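Local coordinates for protein thiosulfate reductase (Thermus thermophilus, PDB 2VPZ) that probably reduces sulfur compounds such as polysulfide or thiosulfate, carrying a [4Fe-4S] cluster and a molybdenum atom with two molybdopterin guanine dinucleotide cofactors, at residues C47-G52 and G191-D196; V54-A57 and Y63-E66; P254-A259 and K303-P308; T297-E302 and I307-I312. One frame throughout, in Å; residues are numbered along the deposited sequence.

In the fold
From the N terminus, residues 47-52 supply two cysteines to the iron-sulfur cluster and run into strand 52-57. Interaction 2 closes the short hairpin 54-57 with 63-66, nested inside the much longer loop that interaction 1 closes when 191-196 reaches Trp49, joining the cluster-binding part to the large molybdopterin oxidoreductase region. Interactions 3 and 4 come later and overlap: 254-259 meets 303-308 beside a guanine of the cofactor, and 297-302, inside that loop, meets 307-312 where helix 298-305 packs on helix 309-320. These two share Ile307 and Pro308, with centres about 9 Å apart, whereas the centres of interactions 2 and 3 lie about 48 Å apart.

Interaction 1 of 4, residues C47-G52 and G191-D196; sequences CFWRCG and GHEPID. With SF4 (iron/sulfur cluster), chain G.
Trp49 reaches from the iron-sulfur cluster to the loop 191-196, and its indole carries the whole contact. Its CB lies 3.8 Å from S4 of the cluster. With CG anti to the backbone N (chi1 -159°), the ring extends from the cluster toward the loop. On the pyrrole side, NE1 is hydrogen-bonded to Thr217. CZ2 sits over the centre of the His192 ring, 3.7 Å from NE2, the two rings inclined at 32°. At the far rim CZ3 is 3.2 Å from Gly191 O, and the nearly coplanar Glu193 carboxylate brings OE2 to the indole edge, 3.2 Å from the same CZ3. Arg332 binds both these oxygens, and Arg177 the other carboxylate oxygen. At the cluster end, Cys47 SG binds iron FE3 at 2.3 Å and accepts a hydrogen bond from Trp49 N, while Cys51 SG, at the indole edge, binds iron FE1. Replacing Trp49 by an alanine would probably open a gap, strip the indole from the His192 ring face and leave the Thr217 hydroxyl without its NE1 donor. The contact links the loop between strands 38-43 and 52-57 to the loop before strand 202-206, His215 stacking on the indole ahead of helix 216-227.

Interaction 2 of 4, residues V54-A57 and Y63-E66; sequences VAHA and YKVE
Val54 and Glu66 exchange two backbone hydrogen bonds in an antiparallel beta hairpin of the cluster-binding part, whose strands run 4.8 Å apart at 166°. Val54 N gives to Glu66 O at 2.8 Å, and Glu66 N returns a bond to Val54 O. His56 N to Lys64 O adds a third, nearly straight, and Tyr63 N to His56 O a fourth and more bent one. These bonds are the tight part of the contact, together with the side where His56 lies along Lys64. CG of His56 is anti to the carbonyl carbon (chi1 -55°), which lays the imidazole beside the lysine, CD2 to CB at 4.0 Å, while its ND1 is bonded to Ser39 on the neighbouring strand 38-43.

Between the hydrogen-bonded pairs, Ala55 and Val65 form a non-hydrogen-bonded pair with only a small apolar touch, Ala55 CB to Val65 CG2 at 4.0 Å; Val40 and Leu486 lie beside the alanine and Leu78 against the valine. The cluster is about 7 Å from the Val65 side chain.

The more open side is at Val54 and His56, both partly exposed, whereas Lys64 and Glu66 on the same face are buried. Bends at chi2 and chi4 curl the lysine forward along its own strand, near an acidic side chain of another protein chain. There Lys64 NZ forms a salt bridge with Glu66 OE1 at 2.7 Å, meeting that oxygen on its syn side, 30° out of the carboxylate plane.

Interaction 3 of 4, residues P254-A259 and K303-P308; sequences PGTDTA and KHTEIP. With MGD (2-amino-5,6-dimercapto-7-methyl-3,7,8a,9-tetrahydro-8-oxa-1,3,9,10-tetraaza-anthracen-4-one guanosine dinucleotide), chain I.
Thr256 and Thr305 meet with their side chains at about a right angle, the methyl of one against the hydroxyl of the other. This packing is close: Thr256 CG2 lies 3.2 Å from Thr305 OG1, and the same methyl also abuts Thr305 CA. Ala259 CB, in the first turn of helix 257-270, approaches the same hydroxyl more loosely at 4.3 Å.

Polar contact between the two segments is slight. Thr256 OG1 gives a weak hydrogen bond to His304 O over 3.3 Å, near the end of helix 298-305.

The well-formed hydrogen bonds are those to the guanine of the molybdopterin dinucleotide. CG anti to the carbonyl carbon (chi1 -54°) directs the Asp257 carboxylate at the base, where it accepts from two neighbouring guanine donors, N2 to OD1 and N1 to OD2, both at 2.9 Å. Gly255 N completes the reading of this edge by donating to O6 at 3.1 Å, in a nearly straight bond of 167°. Three bonds therefore hold the base in place, a pattern that matches guanine through its two donors and one acceptor. An asparagine in place of Asp257 would probably leave either N1 or N2 without its acceptor and weaken the hold on the base.

In the fold, residues 254-256 lead from strand 248-250 into helix 257-270, whose first turn carries the guanine-binding aspartate, with Arg343 of helix 341-354 against it. The end of helix 298-305 lies against this entry, and Thr305 and Ile307 both reach Leu260 in the helix and Ile312 in helix 309-320.

Interaction 4 of 4, residues T297-E302 and I307-I312; sequences TPEWAE and IPAQVI
Glu302 and Ile307 approach backbone to backbone where helix 298-305 turns into helix 309-320, with Glu302 CA 3.3 Å from Ile307 O in a CA-H...O contact and a second close approach, CA to CA 4.9 Å, between Pro298 and Ala309. The result is two consecutive helices packed together across a short loop.

Ala309 is central to the contact. Its methyl faces the first helix and meets Pro298 O at 3.5 Å, with Pro298 CB a little farther off. Glu299 brings its carboxylate over the same methyl, while its OE2 is held in a salt bridge by Arg313.

Glu302 reaches across the start of the second helix. Extended beyond CG, its chain carries the carboxylate to the first turn, where OE2 accepts a weak, bent hydrogen bond from Ala309 N at 3.3 Å, while OE1 lies 3.7 Å from Pro308 CA. A negative group at this N-terminal end would probably be favoured by the helix dipole. At the start of the first helix Thr297 OG1 caps Glu299 N.

Deeper in, Ile312 fills the inner side. CG1 lies anti to its carbonyl carbon (chi1 -58°), which carries CD1 to Ala301 CB at 3.6 Å, while CG2 packs 4.2 Å from Pro298 CB. Helix 257-270 covers this apolar side, with Val267 on Pro298, Ala263 on Ala301 and Leu260 on Ile312, and Ile307 rests on Leu250 of strand 248-250.

Interaction 1 of 4, residues C47-G52 and G191-D196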
loop_
_atom_site.group_PDB
_atom_site.type_symbol
_atom_site.label_atom_id
_atom_site.label_comp_id
_atom_site.label_asym_id
_atom_site.label_seq_id
_atom_site.Cartn_x
_atom_site.Cartn_y
_atom_site.Cartn_z
ATOM N N CYS A 47 13.273 11.251 35.657
ATOM C CA CYS A 47 13.647 12.607 35.235
ATOM C C CYS A 47 12.822 13.602 36.090
ATOM O O CYS A 47 12.126 13.186 37.022
ATOM C CB CYS A 47 13.432 12.854 33.733
ATOM S SG CYS A 47 11.684 13.141 33.159
ATOM N N PHE A 48 12.851 14.889 35.782
ATOM C CA PHE A 48 12.150 15.830 36.620
ATOM C C PHE A 48 10.653 16.030 36.353
ATOM O O PHE A 48 10.000 16.793 37.038
ATOM C CB PHE A 48 12.955 17.164 36.613
ATOM C CG PHE A 48 14.484 16.974 36.784
ATOM C CD1 PHE A 48 15.408 17.667 35.986
ATOM C CD2 PHE A 48 14.969 16.046 37.722
ATOM C CE1 PHE A 48 16.809 17.419 36.131
ATOM C CE2 PHE A 48 16.372 15.795 37.870
ATOM C CZ PHE A 48 17.284 16.476 37.079
ATOM N N TRP A 49 10.083 15.300 35.397
ATOM C CA TRP A 49 8.643 15.443 35.105
ATOM C C TRP A 49 7.811 14.953 36.319
ATOM O O TRP A 49 6.669 15.393 36.527
ATOM C CB TRP A 49 8.269 14.695 33.832
ATOM C CG TRP A 49 6.962 15.152 33.158
ATOM C CD1 TRP A 49 5.807 14.428 33.041
ATOM C CD2 TRP A 49 6.727 16.386 32.434
ATOM N NE1 TRP A 49 4.884 15.126 32.307
ATOM C CE2 TRP A 49 5.412 16.327 31.919
ATOM C CE3 TRP A 49 7.507 17.527 32.166
ATOM C CZ2 TRP A 49 4.836 17.379 31.168
ATOM C CZ3 TRP A 49 6.931 18.586 31.409
ATOM C CH2 TRP A 49 5.611 18.492 30.927
ATOM N N ARG A 50 8.419 14.043 37.082
ATOM C CA ARG A 50 7.893 13.411 38.296
ATOM C C ARG A 50 6.482 12.745 38.143
ATOM O O ARG A 50 5.556 13.042 38.897
ATOM C CB ARG A 50 7.969 14.423 39.471
ATOM C CG ARG A 50 9.439 14.904 39.861
ATOM C CD ARG A 50 9.524 16.090 40.887
ATOM N NE ARG A 50 10.026 17.342 40.318
ATOM C CZ ARG A 50 11.252 17.847 40.451
ATOM N NH1 ARG A 50 12.178 17.221 41.164
ATOM N NH2 ARG A 50 11.585 18.999 39.835
ATOM N N CYS A 51 6.329 11.839 37.169
ATOM C CA CYS A 51 5.056 11.127 36.926
ATOM C C CYS A 51 4.679 10.252 38.144
ATOM O O CYS A 51 5.561 9.702 38.827
ATOM C CB CYS A 51 5.112 10.227 35.646
ATOM S SG CYS A 51 5.723 11.004 34.103
ATOM N N GLY A 52 3.375 10.173 38.419
ATOM C CA GLY A 52 2.836 9.348 39.480
ATOM C C GLY A 52 2.775 7.920 38.933
ATOM O O GLY A 52 2.275 7.706 37.821
ATOM N N GLY A 191 7.293 24.017 35.412
ATOM C CA GLY A 191 7.768 22.676 35.104
ATOM C C GLY A 191 6.870 21.819 34.202
ATOM O O GLY A 191 7.338 20.957 33.449
ATOM N N HIS A 192 5.550 22.050 34.296
ATOM C CA HIS A 192 4.534 21.348 33.469
ATOM C C HIS A 192 3.976 22.459 32.557
ATOM O O HIS A 192 2.875 22.933 32.787
ATOM C CB HIS A 192 3.375 20.754 34.336
ATOM C CG HIS A 192 2.619 19.618 33.716
ATOM N ND1 HIS A 192 1.806 19.752 32.632
ATOM C CD2 HIS A 192 2.557 18.326 34.049
ATOM C CE1 HIS A 192 1.283 18.593 32.303
ATOM N NE2 HIS A 192 1.732 17.699 33.155
ATOM N N GLU A 193 4.736 22.850 31.532
ATOM C CA GLU A 193 4.320 23.942 30.659
ATOM C C GLU A 193 2.810 23.926 30.292
ATOM O O GLU A 193 2.304 22.919 29.719
ATOM C CB GLU A 193 5.293 24.120 29.437
ATOM C CG GLU A 193 6.170 22.891 28.996
ATOM C CD GLU A 193 7.522 22.641 29.740
ATOM O OE1 GLU A 193 8.453 23.472 29.655
ATOM O OE2 GLU A 193 7.662 21.572 30.386
ATOM N N PRO A 194 2.043 25.017 30.663
ATOM C CA PRO A 194 0.607 25.296 30.464
ATOM C C PRO A 194 -0.075 25.418 29.080
ATOM O O PRO A 194 -0.846 26.357 28.857
ATOM C CB PRO A 194 0.371 26.538 31.330
ATOM C CG PRO A 194 1.631 27.334 31.104
ATOM C CD PRO A 194 2.729 26.226 31.140
ATOM N N ILE A 195 0.211 24.481 28.179
ATOM C CA ILE A 195 -0.347 24.475 26.819
ATOM C C ILE A 195 -1.609 23.602 26.756
ATOM O O ILE A 195 -1.625 22.466 27.231
ATOM C CB ILE A 195 0.686 23.928 25.753
ATOM C CG1 ILE A 195 1.957 24.781 25.788
ATOM C CG2 ILE A 195 0.066 23.904 24.333
ATOM C CD1 ILE A 195 2.923 24.452 26.943
ATOM N N ASP A 196 -2.667 24.178 26.183
ATOM C CA ASP A 196 -3.966 23.520 26.021
ATOM C C ASP A 196 -3.866 22.785 24.677
ATOM O O ASP A 196 -4.473 23.191 23.684
ATOM C CB ASP A 196 -5.057 24.586 25.972
ATOM C CG ASP A 196 -6.456 24.001 25.965
ATOM O OD1 ASP A 196 -7.329 24.555 25.260
ATOM O OD2 ASP A 196 -6.664 22.996 26.679
HETATM FE FE1 SF4 G . 7.864 10.477 33.777
HETATM FE FE2 SF4 G . 9.359 9.286 31.802
HETATM FE FE3 SF4 G . 10.436 11.230 33.420
HETATM FE FE4 SF4 G . 9.918 8.751 34.459
HETATM S S1 SF4 G . 11.434 9.227 32.793
HETATM S S2 SF4 G . 9.429 10.796 35.446
HETATM S S3 SF4 G . 8.012 8.201 33.314
HETATM S S4 SF4 G . 8.710 11.514 31.894
#

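Interaction 2 of 4, residues V54-A57 and Y63-E66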
loop_
_atom_site.group_PDB
_atom_site.type_symbol
_atom_site.label_atom_id
_atom_site.label_comp_id
_atom_site.label_asym_id
_atom_site.label_seq_id
_atom_site.Cartn_x
_atom_site.Cartn_y
_atom_site.Cartn_z
ATOM N N VAL A 54 2.673 3.316 40.059
ATOM C CA VAL A 54 2.418 2.259 41.051
ATOM C C VAL A 54 3.661 1.344 40.913
ATOM O O VAL A 54 4.052 1.061 39.783
ATOM C CB VAL A 54 1.151 1.400 40.752
ATOM C CG1 VAL A 54 1.063 0.246 41.784
ATOM C CG2 VAL A 54 -0.116 2.266 40.779
ATOM N N ALA A 55 4.274 0.923 42.022
ATOM C CA ALA A 55 5.429 0.017 41.972
ATOM C C ALA A 55 5.020 -1.347 42.534
ATOM O O ALA A 55 4.421 -1.416 43.612
ATOM C CB ALA A 55 6.641 0.572 42.786
ATOM N N HIS A 56 5.333 -2.401 41.788
ATOM C CA HIS A 56 5.020 -3.767 42.155
ATOM C C HIS A 56 6.289 -4.480 42.652
ATOM O O HIS A 56 7.186 -4.787 41.859
ATOM C CB HIS A 56 4.416 -4.534 40.943
ATOM C CG HIS A 56 3.220 -3.903 40.319
ATOM N ND1 HIS A 56 2.018 -3.799 40.948
ATOM C CD2 HIS A 56 3.050 -3.333 39.115
ATOM C CE1 HIS A 56 1.149 -3.192 40.168
ATOM N NE2 HIS A 56 1.754 -2.896 39.037
ATOM N N ALA A 57 6.363 -4.714 43.960
ATOM C CA ALA A 57 7.482 -5.435 44.545
ATOM C C ALA A 57 7.071 -6.844 45.013
ATOM O O ALA A 57 5.888 -7.101 45.291
ATOM C CB ALA A 57 8.098 -4.640 45.744
ATOM N N TYR A 63 9.834 -5.335 40.458
ATOM C CA TYR A 63 9.857 -5.991 39.144
ATOM C C TYR A 63 9.181 -5.234 37.995
ATOM O O TYR A 63 9.577 -5.363 36.821
ATOM C CB TYR A 63 9.224 -7.402 39.229
ATOM C CG TYR A 63 10.130 -8.446 39.846
ATOM C CD1 TYR A 63 10.004 -8.805 41.194
ATOM C CD2 TYR A 63 11.160 -9.030 39.095
ATOM C CE1 TYR A 63 10.888 -9.721 41.788
ATOM C CE2 TYR A 63 12.050 -9.942 39.671
ATOM C CZ TYR A 63 11.912 -10.287 41.023
ATOM O OH TYR A 63 12.783 -11.168 41.609
ATOM N N LYS A 64 8.175 -4.442 38.345
ATOM C CA LYS A 64 7.365 -3.690 37.398
ATOM C C LYS A 64 6.834 -2.403 38.025
ATOM O O LYS A 64 6.587 -2.309 39.235
ATOM C CB LYS A 64 6.192 -4.564 36.912
ATOM C CG LYS A 64 5.401 -4.052 35.683
ATOM C CD LYS A 64 6.253 -4.063 34.404
ATOM C CE LYS A 64 5.413 -4.030 33.121
ATOM N NZ LYS A 64 4.899 -2.667 32.795
ATOM N N VAL A 65 6.656 -1.396 37.175
ATOM C CA VAL A 65 6.159 -0.089 37.581
ATOM C C VAL A 65 5.102 0.301 36.534
ATOM O O VAL A 65 5.197 -0.087 35.374
ATOM C CB VAL A 65 7.350 0.930 37.605
ATOM C CG1 VAL A 65 7.208 1.912 36.447
ATOM C CG2 VAL A 65 7.420 1.645 38.967
ATOM N N GLU A 66 4.092 1.065 36.906
ATOM C CA GLU A 66 3.097 1.401 35.902
ATOM C C GLU A 66 2.453 2.791 36.120
ATOM O O GLU A 66 2.473 3.309 37.236
ATOM C CB GLU A 66 2.025 0.288 35.870
ATOM C CG GLU A 66 1.434 -0.086 34.477
ATOM C CD GLU A 66 2.266 -1.118 33.654
ATOM O OE1 GLU A 66 2.609 -2.194 34.207
ATOM O OE2 GLU A 66 2.538 -0.848 32.455
HETATM O O HOH W 1 1.452 -3.348 35.990
#

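Interaction 3 of 4, residues P254-A259 and K303-P308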
loop_
_atom_site.group_PDB
_atom_site.type_symbol
_atom_site.label_atom_id
_atom_site.label_comp_id
_atom_site.label_asym_id
_atom_site.label_seq_id
_atom_site.Cartn_x
_atom_site.Cartn_y
_atom_site.Cartn_z
ATOM N N PRO A 254 21.143 27.777 11.450
ATOM C CA PRO A 254 21.325 27.942 12.914
ATOM C C PRO A 254 21.637 29.336 13.520
ATOM O O PRO A 254 22.465 30.040 12.956
ATOM C CB PRO A 254 22.410 26.940 13.283
ATOM C CG PRO A 254 22.385 25.901 12.214
ATOM C CD PRO A 254 21.909 26.634 10.942
ATOM N N GLY A 255 20.999 29.632 14.666
ATOM C CA GLY A 255 21.156 30.865 15.434
ATOM C C GLY A 255 20.513 32.074 14.821
ATOM O O GLY A 255 20.868 33.249 15.066
ATOM N N THR A 256 19.484 31.793 14.046
ATOM C CA THR A 256 18.802 32.777 13.241
ATOM C C THR A 256 17.261 32.924 13.448
ATOM O O THR A 256 16.587 33.663 12.717
ATOM C CB THR A 256 19.174 32.416 11.737
ATOM O OG1 THR A 256 19.906 33.468 11.145
ATOM C CG2 THR A 256 17.961 32.043 10.896
ATOM N N ASP A 257 16.738 32.280 14.490
ATOM C CA ASP A 257 15.312 32.272 14.834
ATOM C C ASP A 257 14.660 33.590 15.216
ATOM O O ASP A 257 13.453 33.791 15.011
ATOM C CB ASP A 257 15.042 31.249 15.943
ATOM C CG ASP A 257 15.540 29.850 15.609
ATOM O OD1 ASP A 257 14.701 28.985 15.263
ATOM O OD2 ASP A 257 16.758 29.636 15.664
ATOM N N THR A 258 15.429 34.497 15.786
ATOM C CA THR A 258 14.828 35.761 16.159
ATOM C C THR A 258 14.463 36.587 14.894
ATOM O O THR A 258 13.520 37.363 14.940
ATOM C CB THR A 258 15.739 36.596 17.119
ATOM O OG1 THR A 258 16.364 35.737 18.066
ATOM C CG2 THR A 258 14.884 37.645 17.873
ATOM N N ALA A 259 15.173 36.397 13.776
ATOM C CA ALA A 259 14.858 37.129 12.528
ATOM C C ALA A 259 13.531 36.650 11.891
ATOM O O ALA A 259 12.798 37.430 11.269
ATOM C CB ALA A 259 16.011 37.013 11.488
ATOM N N LYS A 303 16.961 36.444 3.904
ATOM C CA LYS A 303 18.351 36.761 3.624
ATOM C C LYS A 303 19.301 36.163 4.687
ATOM O O LYS A 303 20.389 35.668 4.363
ATOM C CB LYS A 303 18.405 38.289 3.526
ATOM C CG LYS A 303 19.651 38.977 3.042
ATOM C CD LYS A 303 19.594 40.468 3.465
ATOM C CE LYS A 303 20.993 41.080 3.679
ATOM N NZ LYS A 303 21.995 40.573 2.681
ATOM N N HIS A 304 18.871 36.199 5.945
ATOM C CA HIS A 304 19.636 35.662 7.080
ATOM C C HIS A 304 19.178 34.228 7.480
ATOM O O HIS A 304 19.976 33.364 7.835
ATOM C CB HIS A 304 19.488 36.556 8.360
ATOM C CG HIS A 304 19.824 38.010 8.193
ATOM N ND1 HIS A 304 21.102 38.474 8.034
ATOM C CD2 HIS A 304 19.040 39.103 8.192
ATOM C CE1 HIS A 304 21.098 39.786 7.937
ATOM N NE2 HIS A 304 19.853 40.193 8.029
ATOM N N THR A 305 17.876 34.019 7.408
ATOM C CA THR A 305 17.154 32.814 7.807
ATOM C C THR A 305 17.308 31.646 6.808
ATOM O O THR A 305 17.508 30.463 7.164
ATOM C CB THR A 305 15.680 33.319 8.071
ATOM O OG1 THR A 305 15.392 33.322 9.466
ATOM C CG2 THR A 305 14.670 32.581 7.215
ATOM N N GLU A 306 17.263 32.028 5.548
ATOM C CA GLU A 306 17.422 31.136 4.427
ATOM C C GLU A 306 16.164 30.377 4.056
ATOM O O GLU A 306 16.192 29.451 3.249
ATOM C CB GLU A 306 18.588 30.209 4.678
ATOM C CG GLU A 306 19.899 30.778 4.202
ATOM C CD GLU A 306 21.009 29.771 4.284
ATOM O OE1 GLU A 306 20.692 28.567 4.179
ATOM O OE2 GLU A 306 22.176 30.187 4.443
ATOM N N ILE A 307 15.066 30.785 4.675
ATOM C CA ILE A 307 13.728 30.248 4.428
ATOM C C ILE A 307 13.126 31.239 3.394
ATOM O O ILE A 307 13.185 32.457 3.626
ATOM C CB ILE A 307 12.877 30.281 5.733
ATOM C CG1 ILE A 307 13.409 29.269 6.732
ATOM C CG2 ILE A 307 11.365 30.124 5.412
ATOM C CD1 ILE A 307 13.048 29.636 8.156
ATOM N N PRO A 308 12.542 30.750 2.262
ATOM C CA PRO A 308 11.968 31.685 1.268
ATOM C C PRO A 308 10.939 32.710 1.847
ATOM O O PRO A 308 10.213 32.390 2.793
ATOM C CB PRO A 308 11.340 30.763 0.204
ATOM C CG PRO A 308 12.006 29.392 0.421
ATOM C CD PRO A 308 12.228 29.351 1.932
HETATM P PB MGD I . 15.584 21.996 22.181
HETATM O O1B MGD I . 16.963 22.439 22.476
HETATM O O2B MGD I . 14.540 22.961 21.931
HETATM O O3B MGD I . 15.396 21.067 23.470
HETATM O O3A MGD I . 14.728 19.159 25.016
HETATM P PA MGD I . 14.162 20.411 24.242
HETATM O O1A MGD I . 13.616 21.234 25.313
HETATM O O2A MGD I . 13.142 19.956 23.310
HETATM O "O5'" MGD I . 15.584 21.031 20.959
HETATM C "C5'" MGD I . 16.612 20.160 20.483
HETATM C "C4'" MGD I . 16.472 20.399 18.988
HETATM O "O4'" MGD I . 16.926 21.737 18.862
HETATM C "C3'" MGD I . 17.371 19.579 18.025
HETATM O "O3'" MGD I . 16.594 19.016 16.936
HETATM C "C2'" MGD I . 18.375 20.601 17.435
HETATM O "O2'" MGD I . 18.426 20.436 16.023
HETATM C "C1'" MGD I . 17.638 21.903 17.622
HETATM N N9 MGD I . 18.345 23.185 17.350
HETATM C C8 MGD I . 19.681 23.437 17.524
HETATM N N7 MGD I . 20.002 24.713 17.170
HETATM C C5 MGD I . 18.851 25.290 16.735
HETATM C C6 MGD I . 18.494 26.593 16.138
HETATM O O6 MGD I . 19.385 27.446 16.066
HETATM N N1 MGD I . 17.228 26.826 15.796
HETATM C C2 MGD I . 16.263 25.872 15.901
HETATM N N2 MGD I . 14.966 26.157 15.527
HETATM N N3 MGD I . 16.515 24.636 16.434
HETATM C C4 MGD I . 17.761 24.291 16.860
HETATM C C10 MGD I . 15.450 19.094 26.228
HETATM C C11 MGD I . 14.423 18.768 27.262
HETATM O O11 MGD I . 13.973 17.424 27.033
HETATM C C12 MGD I . 14.856 19.113 28.711
HETATM S S12 MGD I . 15.453 20.633 29.118
HETATM C C13 MGD I . 14.773 18.213 29.756
HETATM S S13 MGD I . 15.150 18.692 31.346
HETATM C C14 MGD I . 14.317 16.796 29.520
HETATM N N15 MGD I . 15.328 15.805 29.503
HETATM C C16 MGD I . 15.152 14.615 28.843
HETATM C C17 MGD I . 16.149 13.487 28.808
HETATM O O17 MGD I . 17.219 13.586 29.471
HETATM N N18 MGD I . 15.844 12.329 28.130
HETATM C C19 MGD I . 14.684 12.280 27.426
HETATM N N19 MGD I . 14.470 11.186 26.721
HETATM N N20 MGD I . 13.722 13.260 27.348
HETATM C C21 MGD I . 13.918 14.401 28.078
HETATM N N22 MGD I . 13.064 15.412 28.055
HETATM C C23 MGD I . 13.454 16.766 28.275
#

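Interaction 4 of 4, residues T297-E302 and I307-I312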
loop_
_atom_site.group_PDB
_atom_site.type_symbol
_atom_site.label_atom_id
_atom_site.label_comp_id
_atom_site.label_asym_id
_atom_site.label_seq_id
_atom_site.Cartn_x
_atom_site.Cartn_y
_atom_site.Cartn_z
ATOM N N THR A 297 11.139 42.802 7.416
ATOM C CA THR A 297 10.212 42.197 6.458
ATOM C C THR A 297 10.560 40.760 6.023
ATOM O O THR A 297 11.696 40.299 6.246
ATOM C CB THR A 297 10.156 43.089 5.158
ATOM O OG1 THR A 297 9.825 42.301 4.020
ATOM C CG2 THR A 297 11.518 43.788 4.932
ATOM N N PRO A 298 9.563 39.991 5.488
ATOM C CA PRO A 298 9.879 38.626 5.052
ATOM C C PRO A 298 11.097 38.609 4.058
ATOM O O PRO A 298 11.766 37.587 3.925
ATOM C CB PRO A 298 8.596 38.169 4.372
ATOM C CG PRO A 298 7.491 38.833 5.191
ATOM C CD PRO A 298 8.119 40.125 5.761
ATOM N N GLU A 299 11.369 39.710 3.340
ATOM C CA GLU A 299 12.528 39.733 2.418
ATOM C C GLU A 299 13.836 39.991 3.218
ATOM O O GLU A 299 14.892 39.452 2.875
ATOM C CB GLU A 299 12.377 40.736 1.247
ATOM C CG GLU A 299 10.967 41.326 0.975
ATOM C CD GLU A 299 9.941 40.332 0.395
ATOM O OE1 GLU A 299 10.228 39.689 -0.645
ATOM O OE2 GLU A 299 8.844 40.226 0.978
ATOM N N TRP A 300 13.772 40.802 4.272
ATOM C CA TRP A 300 14.948 41.030 5.148
ATOM C C TRP A 300 15.290 39.683 5.882
ATOM O O TRP A 300 16.470 39.319 6.001
ATOM C CB TRP A 300 14.647 42.133 6.189
ATOM C CG TRP A 300 15.616 42.169 7.391
ATOM C CD1 TRP A 300 16.836 42.786 7.454
ATOM C CD2 TRP A 300 15.421 41.543 8.682
ATOM N NE1 TRP A 300 17.402 42.587 8.697
ATOM C CE2 TRP A 300 16.556 41.836 9.470
ATOM C CE3 TRP A 300 14.385 40.777 9.248
ATOM C CZ2 TRP A 300 16.702 41.370 10.807
ATOM C CZ3 TRP A 300 14.524 40.308 10.583
ATOM C CH2 TRP A 300 15.678 40.620 11.340
ATOM N N ALA A 301 14.260 38.958 6.343
ATOM C CA ALA A 301 14.377 37.660 7.048
ATOM C C ALA A 301 14.955 36.514 6.203
ATOM O O ALA A 301 15.865 35.809 6.631
ATOM C CB ALA A 301 12.987 37.222 7.629
ATOM N N GLU A 302 14.424 36.334 5.004
ATOM C CA GLU A 302 14.863 35.285 4.067
ATOM C C GLU A 302 16.375 35.276 3.735
ATOM O O GLU A 302 16.970 34.263 3.340
ATOM C CB GLU A 302 14.077 35.411 2.747
ATOM C CG GLU A 302 14.920 35.270 1.479
ATOM C CD GLU A 302 14.098 34.977 0.229
ATOM O OE1 GLU A 302 14.380 33.946 -0.415
ATOM O OE2 GLU A 302 13.188 35.771 -0.100
ATOM N N ILE A 307 15.066 30.785 4.675
ATOM C CA ILE A 307 13.728 30.248 4.428
ATOM C C ILE A 307 13.126 31.239 3.394
ATOM O O ILE A 307 13.185 32.457 3.626
ATOM C CB ILE A 307 12.877 30.281 5.733
ATOM C CG1 ILE A 307 13.409 29.269 6.732
ATOM C CG2 ILE A 307 11.365 30.124 5.412
ATOM C CD1 ILE A 307 13.048 29.636 8.156
ATOM N N PRO A 308 12.542 30.750 2.262
ATOM C CA PRO A 308 11.968 31.685 1.268
ATOM C C PRO A 308 10.939 32.710 1.847
ATOM O O PRO A 308 10.213 32.390 2.793
ATOM C CB PRO A 308 11.340 30.763 0.204
ATOM C CG PRO A 308 12.006 29.392 0.421
ATOM C CD PRO A 308 12.228 29.351 1.932
ATOM N N ALA A 309 10.869 33.926 1.297
ATOM C CA ALA A 309 9.926 34.938 1.805
ATOM C C ALA A 309 8.419 34.567 1.725
ATOM O O ALA A 309 7.646 34.991 2.589
ATOM C CB ALA A 309 10.180 36.310 1.125
ATOM N N GLN A 310 8.013 33.789 0.713
ATOM C CA GLN A 310 6.605 33.337 0.526
ATOM C C GLN A 310 6.220 32.419 1.705
ATOM O O GLN A 310 5.160 32.598 2.345
ATOM C CB GLN A 310 6.400 32.620 -0.829
ATOM C CG GLN A 310 4.948 32.112 -1.132
ATOM C CD GLN A 310 3.880 33.218 -1.315
ATOM O OE1 GLN A 310 3.650 34.043 -0.416
ATOM N NE2 GLN A 310 3.217 33.224 -2.483
ATOM N N VAL A 311 7.089 31.452 1.991
ATOM C CA VAL A 311 6.921 30.546 3.123
ATOM C C VAL A 311 6.796 31.379 4.429
ATOM O O VAL A 311 5.870 31.141 5.198
ATOM C CB VAL A 311 8.114 29.538 3.217
ATOM C CG1 VAL A 311 8.005 28.677 4.502
ATOM C CG2 VAL A 311 8.134 28.655 1.972
ATOM N N ILE A 312 7.665 32.366 4.683
ATOM C CA ILE A 312 7.538 33.175 5.921
ATOM C C ILE A 312 6.152 33.860 6.083
ATOM O O ILE A 312 5.569 33.881 7.178
ATOM C CB ILE A 312 8.693 34.230 6.057
ATOM C CG1 ILE A 312 10.044 33.493 6.052
ATOM C CG2 ILE A 312 8.438 35.125 7.309
ATOM C CD1 ILE A 312 11.321 34.322 6.218
#